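Local coordinates for Glyco_hydro_cc domain-containing protein (Blastomyces gilchristii, PDB 6UB0) that probably cleaves beta-1,3-glucan chains such as curdlan from one end, as an exo-acting glycoside hydrolase of family 128, at residues A140-G145 with V174-G179; D151-Y156 with K191-W196. One frame throughout, in Å; residues are numbered along the deposited sequence.

In the fold
Both contacts lie in the same stretch of the TIM-barrel-like catalytic core, with centres about 10 Å apart. Contact 1 pairs strands 138-146 and 172-180 in the inner sheet. Contact 2 pairs helices 150-166 and 183-199 in the outer layer. Along the chain the elements alternate: strand 138-146, helix 150-166, strand 172-180, helix 183-199. The two contacts therefore join two successive beta-alpha units side by side, strand to strand and helix to helix. They also touch. Asp152 OD2 accepts a probable hydrogen bond from Trp143 NE1, and Phe153 packs on the Trp143 ring. One side of contact 1 faces the sugar, the other the helices of contact 2.

Contact 1. Residues A140-G145 with V174-G179; sequences AVHWHG and VTEFEG. With GLC (alpha-D-glucopyranose), chain B.
Residues 140-145 and 174-179 are neighbouring parallel strands in the buried inner sheet, and His142, His144 and Glu176 stand together on its sugar-binding face. The backbone ladder includes Trp143 N to Glu176 O at 2.9 Å and Glu178 N to Trp143 O at 3.0 Å. A beta bulge shifts the register between Val141 and His142. Glu176 runs extended beyond CG, and its CG lies over the His142 ring in a CH-pi contact, 3.5 Å from the centroid. Its carboxylate stacks on the same ring, with planes 13° apart. His142 ND1 is hydrogen-bonded to Glu75.

The His144 ring is gripped at both nitrogens, close to its own plane. NE2 donates to Glu176 OE1 at 2.7 Å, and ND1 donates to Glu178 OE1 at 2.7 Å. Each oxygen is met on its anti side, with its carboxylate turned steeply to the ring, by 84° for Glu176. These two bonds should fix the ring's rotation. Glucose O2 donates to Glu176 OE2 at 2.7 Å. Glucose O1 is modelled very close to OE1, so the details of that bond are doubtful. Trp29 also binds OE2. Val141 and Trp143 point to the helix side. This is the parallel strand pairing of a beta-alpha-beta unit in a TIM-barrel-type glycoside hydrolase, here lining the glycan pocket.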
loop_
_atom_site.group_PDB
_atom_site.type_symbol
_atom_site.label_atom_id
_atom_site.label_comp_id
_atom_site.label_asym_id
_atom_site.label_seq_id
_atom_site.Cartn_x
_atom_site.Cartn_y
_atom_site.Cartn_z
ATOM N N ALA A 140 6.309 0.898 -1.305
ATOM C CA ALA A 140 5.037 0.199 -1.069
ATOM C C ALA A 140 5.353 -1.287 -1.261
ATOM O O ALA A 140 6.004 -1.649 -2.265
ATOM C CB ALA A 140 3.971 0.691 -2.014
ATOM N N VAL A 141 4.939 -2.132 -0.326
ATOM C CA VAL A 141 5.075 -3.615 -0.453
ATOM C C VAL A 141 3.787 -4.337 -0.020
ATOM O O VAL A 141 2.950 -3.772 0.720
ATOM C CB VAL A 141 6.243 -4.116 0.421
ATOM C CG1 VAL A 141 7.567 -3.424 0.026
ATOM C CG2 VAL A 141 5.892 -3.977 1.895
ATOM N N HIS A 142 3.658 -5.584 -0.426
ATOM C CA HIS A 142 2.491 -6.436 -0.126
ATOM C C HIS A 142 2.928 -7.783 0.440
ATOM O O HIS A 142 3.878 -8.301 -0.140
ATOM C CB HIS A 142 1.778 -6.806 -1.381
ATOM C CG HIS A 142 1.106 -5.703 -2.081
ATOM N ND1 HIS A 142 0.556 -5.892 -3.281
ATOM C CD2 HIS A 142 0.918 -4.408 -1.747
ATOM C CE1 HIS A 142 -0.040 -4.788 -3.675
ATOM N NE2 HIS A 142 0.179 -3.833 -2.760
ATOM N N TRP A 143 2.209 -8.381 1.414
ATOM C CA TRP A 143 2.491 -9.750 1.892
ATOM C C TRP A 143 1.169 -10.522 2.058
ATOM O O TRP A 143 0.292 -10.009 2.783
ATOM C CB TRP A 143 3.325 -9.715 3.174
ATOM C CG TRP A 143 3.717 -11.092 3.590
ATOM C CD1 TRP A 143 4.806 -11.802 3.177
ATOM C CD2 TRP A 143 2.938 -11.980 4.397
ATOM N NE1 TRP A 143 4.804 -13.048 3.759
ATOM C CE2 TRP A 143 3.664 -13.188 4.506
ATOM C CE3 TRP A 143 1.720 -11.859 5.061
ATOM C CZ2 TRP A 143 3.201 -14.245 5.277
ATOM C CZ3 TRP A 143 1.268 -12.908 5.830
ATOM C CH2 TRP A 143 1.995 -14.098 5.926
ATOM N N HIS A 144 0.983 -11.619 1.310
ATOM C CA HIS A 144 -0.150 -12.562 1.458
ATOM C C HIS A 144 0.436 -13.943 1.769
ATOM O O HIS A 144 1.447 -14.323 1.180
ATOM C CB HIS A 144 -1.012 -12.669 0.210
ATOM C CG HIS A 144 -1.655 -11.386 -0.207
ATOM N ND1 HIS A 144 -3.041 -11.231 -0.224
ATOM C CD2 HIS A 144 -1.129 -10.230 -0.653
ATOM C CE1 HIS A 144 -3.340 -10.021 -0.639
ATOM N NE2 HIS A 144 -2.190 -9.387 -0.888
ATOM N N GLY A 145 -0.204 -14.666 2.665
ATOM C CA GLY A 145 0.319 -15.965 3.088
ATOM C C GLY A 145 -0.522 -16.494 4.230
ATOM O O GLY A 145 -1.299 -15.740 4.833
ATOM N N VAL A 174 3.214 -0.822 3.972
ATOM C CA VAL A 174 2.693 -2.186 3.678
ATOM C C VAL A 174 1.247 -2.017 3.228
ATOM O O VAL A 174 0.308 -1.959 4.094
ATOM C CB VAL A 174 2.789 -3.171 4.857
ATOM C CG1 VAL A 174 2.450 -4.566 4.381
ATOM C CG2 VAL A 174 4.145 -3.175 5.561
ATOM N N THR A 175 1.063 -1.788 1.963
ATOM C CA THR A 175 -0.261 -1.344 1.430
ATOM C C THR A 175 -1.210 -2.532 1.301
ATOM O O THR A 175 -2.369 -2.305 1.044
ATOM C CB THR A 175 -0.125 -0.527 0.142
ATOM O OG1 THR A 175 0.652 -1.215 -0.821
ATOM C CG2 THR A 175 0.602 0.796 0.337
ATOM N N GLU A 176 -0.693 -3.769 1.407
ATOM C CA GLU A 176 -1.526 -4.985 1.484
ATOM C C GLU A 176 -0.834 -5.967 2.431
ATOM O O GLU A 176 0.299 -6.322 2.165
ATOM C CB GLU A 176 -1.666 -5.736 0.171
ATOM C CG GLU A 176 -2.489 -5.070 -0.906
ATOM C CD GLU A 176 -2.623 -5.835 -2.202
ATOM O OE1 GLU A 176 -2.217 -7.014 -2.243
ATOM O OE2 GLU A 176 -3.058 -5.237 -3.195
ATOM N N PHE A 177 -1.543 -6.464 3.438
ATOM C CA PHE A 177 -1.145 -7.757 4.055
ATOM C C PHE A 177 -2.380 -8.572 4.416
ATOM O O PHE A 177 -3.398 -8.001 4.795
ATOM C CB PHE A 177 -0.217 -7.456 5.219
ATOM C CG PHE A 177 -0.880 -6.689 6.326
ATOM C CD1 PHE A 177 -1.537 -7.358 7.349
ATOM C CD2 PHE A 177 -0.853 -5.306 6.348
ATOM C CE1 PHE A 177 -2.176 -6.643 8.354
ATOM C CE2 PHE A 177 -1.446 -4.614 7.378
ATOM C CZ PHE A 177 -2.076 -5.292 8.400
ATOM N N GLU A 178 -2.272 -9.906 4.297
ATOM C CA GLU A 178 -3.424 -10.805 4.506
ATOM C C GLU A 178 -2.906 -12.106 5.111
ATOM O O GLU A 178 -2.145 -12.780 4.413
ATOM C CB GLU A 178 -4.136 -11.010 3.168
ATOM C CG GLU A 178 -5.206 -12.053 3.230
ATOM C CD GLU A 178 -5.896 -12.383 1.927
ATOM O OE1 GLU A 178 -5.214 -12.396 0.850
ATOM O OE2 GLU A 178 -7.128 -12.643 2.012
ATOM N N GLY A 179 -3.259 -12.387 6.372
ATOM C CA GLY A 179 -3.043 -13.693 7.035
ATOM C C GLY A 179 -4.235 -14.623 6.844
ATOM O O GLY A 179 -5.283 -14.385 7.526
HETATM C C1 GLC B . -2.863 -8.788 -4.804
HETATM C C2 GLC B . -3.358 -7.793 -5.865
HETATM C C3 GLC B . -4.862 -7.942 -6.100
HETATM C C4 GLC B . -5.195 -9.435 -6.365
HETATM C C5 GLC B . -4.589 -10.344 -5.329
HETATM C C6 GLC B . -4.854 -11.851 -5.522
HETATM O O1 GLC B . -3.514 -8.644 -3.532
HETATM O O2 GLC B . -3.123 -6.390 -5.594
HETATM O O3 GLC B . -5.250 -7.091 -7.178
HETATM O O4 GLC B . -6.567 -9.605 -6.244
HETATM O O5 GLC B . -3.181 -10.105 -5.322
HETATM O O6 GLC B . -4.904 -12.045 -6.906
#

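Contact 2. Residues D151-Y156 with K191-W196; sequences DDFKRY and KEVLPW
Lys154, on helix 150-166, reaches across to Glu192 and Trp196 on helix 183-199. The two helices run in nearly the same direction, with an angle of 21° between the short segments and 11.0 Å between their axes. Side chains span most of this spacing. The six-membered end of the Trp196 indole comes to rest against the Lys154 backbone, with Trp196 CH2 3.4 Å from Lys154 O.

The polar part is a salt bridge. Lys154 NZ donates to Glu192 OE2 at 2.9 Å and meets that oxygen nearly along its C-O axis. The two side chains cross at about a right angle. Glu192 bends at its second torsion (chi2 67°), which curls the carboxylate round to the ammonium group.

The same lysine also makes a cation-pi contact. NZ lies over the five-membered ring of Trp196, 3.8 Å from its centroid. The aliphatic chain of Lys154 runs over the same face of the indole, with CB 3.8 Å from Trp196 CZ2 at the far end. The exact path of the lysine end is doubtful, because CE is modelled too close to the ring. The ammonium group thus has both a carboxylate and an aromatic face as partners, at the partly exposed side of the contact.

The apolar part is deeper. Phe153 CD2 touches Val193 CG1 at 3.9 Å, and Phe153 CE2 meets Trp196 CZ3 at 4.2 Å. Phe153 and Val193 cross at about a right angle, and both are buried.

Below these residues lies the inner sheet. Phe153 packs on Trp143 of strand 138-146, and Val193 on Phe177 of strand 172-180. Trp196 also leans on Val157 and Ser158, further along helix 150-166. The contact thus joins two neighbouring helices of the outer layer over the strands that precede them.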
loop_
_atom_site.group_PDB
_atom_site.type_symbol
_atom_site.label_atom_id
_atom_site.label_comp_id
_atom_site.label_asym_id
_atom_site.label_seq_id
_atom_site.Cartn_x
_atom_site.Cartn_y
_atom_site.Cartn_z
ATOM N N ASP A 151 6.118 -15.156 10.958
ATOM C CA ASP A 151 7.545 -14.760 10.996
ATOM C C ASP A 151 7.902 -14.151 9.617
ATOM O O ASP A 151 8.671 -13.137 9.434
ATOM C CB ASP A 151 8.445 -15.953 11.315
ATOM C CG ASP A 151 7.772 -16.828 12.349
ATOM O OD1 ASP A 151 7.753 -16.385 13.504
ATOM O OD2 ASP A 151 7.187 -17.890 11.950
ATOM N N ASP A 152 7.564 -14.952 8.564
ATOM C CA ASP A 152 7.945 -14.633 7.170
ATOM C C ASP A 152 7.407 -13.221 6.879
ATOM O O ASP A 152 8.139 -12.425 6.249
ATOM C CB ASP A 152 7.466 -15.697 6.188
ATOM C CG ASP A 152 7.621 -15.299 4.736
ATOM O OD1 ASP A 152 8.779 -15.096 4.294
ATOM O OD2 ASP A 152 6.586 -15.211 4.043
ATOM N N PHE A 153 6.208 -12.916 7.362
ATOM C CA PHE A 153 5.627 -11.549 7.245
ATOM C C PHE A 153 6.708 -10.541 7.673
ATOM O O PHE A 153 7.154 -9.729 6.858
ATOM C CB PHE A 153 4.301 -11.397 7.997
ATOM C CG PHE A 153 3.794 -9.975 7.981
ATOM C CD1 PHE A 153 3.223 -9.424 6.837
ATOM C CD2 PHE A 153 3.983 -9.153 9.079
ATOM C CE1 PHE A 153 2.798 -8.099 6.823
ATOM C CE2 PHE A 153 3.571 -7.829 9.061
ATOM C CZ PHE A 153 2.965 -7.309 7.937
ATOM N N LYS A 154 7.196 -10.669 8.894
ATOM C CA LYS A 154 8.044 -9.660 9.586
ATOM C C LYS A 154 9.409 -9.534 8.909
ATOM O O LYS A 154 9.960 -8.423 8.886
ATOM C CB LYS A 154 8.155 -10.067 11.052
ATOM C CG LYS A 154 6.805 -10.214 11.738
ATOM C CD LYS A 154 6.891 -10.690 13.181
ATOM C CE LYS A 154 6.942 -9.553 14.174
ATOM N NZ LYS A 154 6.727 -10.015 15.562
ATOM N N ARG A 155 9.955 -10.652 8.429
ATOM C CA ARG A 155 11.282 -10.758 7.774
ATOM C C ARG A 155 11.198 -9.932 6.492
ATOM O O ARG A 155 12.046 -9.012 6.249
ATOM C CB ARG A 155 11.543 -12.261 7.543
ATOM C CG ARG A 155 12.752 -12.627 6.689
ATOM C CD ARG A 155 12.635 -12.288 5.196
ATOM N NE ARG A 155 11.519 -12.934 4.479
ATOM C CZ ARG A 155 11.237 -12.779 3.174
ATOM N NH1 ARG A 155 11.957 -11.964 2.418
ATOM N NH2 ARG A 155 10.209 -13.421 2.635
ATOM N N TYR A 156 10.151 -10.246 5.725
ATOM C CA TYR A 156 9.818 -9.599 4.439
ATOM C C TYR A 156 9.791 -8.079 4.654
ATOM O O TYR A 156 10.376 -7.333 3.892
ATOM C CB TYR A 156 8.490 -10.133 3.891
ATOM C CG TYR A 156 8.053 -9.393 2.659
ATOM C CD1 TYR A 156 8.591 -9.681 1.423
ATOM C CD2 TYR A 156 7.104 -8.381 2.724
ATOM C CE1 TYR A 156 8.216 -8.989 0.282
ATOM C CE2 TYR A 156 6.735 -7.666 1.593
ATOM C CZ TYR A 156 7.287 -7.968 0.366
ATOM O OH TYR A 156 6.871 -7.303 -0.741
ATOM N N LYS A 191 -3.577 -9.762 15.831
ATOM C CA LYS A 191 -3.088 -9.562 17.224
ATOM C C LYS A 191 -1.555 -9.524 17.306
ATOM O O LYS A 191 -1.050 -8.790 18.191
ATOM C CB LYS A 191 -3.585 -10.669 18.156
ATOM C CG LYS A 191 -5.094 -10.713 18.307
ATOM C CD LYS A 191 -5.540 -11.496 19.519
ATOM C CE LYS A 191 -7.031 -11.390 19.764
ATOM N NZ LYS A 191 -7.301 -11.148 21.196
ATOM N N GLU A 192 -0.846 -10.285 16.463
ATOM C CA GLU A 192 0.639 -10.340 16.464
ATOM C C GLU A 192 1.210 -9.162 15.647
ATOM O O GLU A 192 2.086 -8.417 16.168
ATOM C CB GLU A 192 1.059 -11.718 15.923
ATOM C CG GLU A 192 2.554 -11.930 15.718
ATOM C CD GLU A 192 3.435 -11.963 16.950
ATOM O OE1 GLU A 192 2.964 -12.435 18.004
ATOM O OE2 GLU A 192 4.601 -11.536 16.841
ATOM N N VAL A 193 0.709 -8.944 14.429
ATOM C CA VAL A 193 1.354 -7.996 13.464
ATOM C C VAL A 193 0.925 -6.536 13.741
ATOM O O VAL A 193 1.768 -5.617 13.589
ATOM C CB VAL A 193 1.092 -8.469 12.021
ATOM C CG1 VAL A 193 1.400 -9.958 11.894
ATOM C CG2 VAL A 193 -0.327 -8.187 11.531
ATOM N N LEU A 194 -0.310 -6.269 14.179
ATOM C CA LEU A 194 -0.738 -4.839 14.296
ATOM C C LEU A 194 0.128 -4.058 15.297
ATOM O O LEU A 194 0.608 -2.955 15.005
ATOM C CB LEU A 194 -2.233 -4.747 14.625
ATOM C CG LEU A 194 -3.192 -5.017 13.463
ATOM C CD1 LEU A 194 -4.648 -4.776 13.826
ATOM C CD2 LEU A 194 -2.816 -4.180 12.236
ATOM N N PRO A 195 0.389 -4.584 16.510
ATOM C CA PRO A 195 1.283 -3.892 17.439
ATOM C C PRO A 195 2.699 -3.725 16.845
ATOM O O PRO A 195 3.262 -2.644 16.916
ATOM C CB PRO A 195 1.291 -4.787 18.687
ATOM C CG PRO A 195 0.121 -5.746 18.530
ATOM C CD PRO A 195 -0.120 -5.859 17.036
ATOM N N TRP A 196 3.210 -4.770 16.208
ATOM C CA TRP A 196 4.573 -4.827 15.617
ATOM C C TRP A 196 4.705 -3.755 14.523
ATOM O O TRP A 196 5.707 -2.946 14.508
ATOM C CB TRP A 196 4.816 -6.246 15.073
ATOM C CG TRP A 196 6.213 -6.447 14.587
ATOM C CD1 TRP A 196 7.295 -6.719 15.365
ATOM C CD2 TRP A 196 6.697 -6.326 13.238
ATOM N NE1 TRP A 196 8.426 -6.769 14.594
ATOM C CE2 TRP A 196 8.088 -6.550 13.285
ATOM C CE3 TRP A 196 6.098 -6.061 12.002
ATOM C CZ2 TRP A 196 8.886 -6.518 12.147
ATOM C CZ3 TRP A 196 6.890 -6.010 10.883
ATOM C CH2 TRP A 196 8.267 -6.247 10.956
#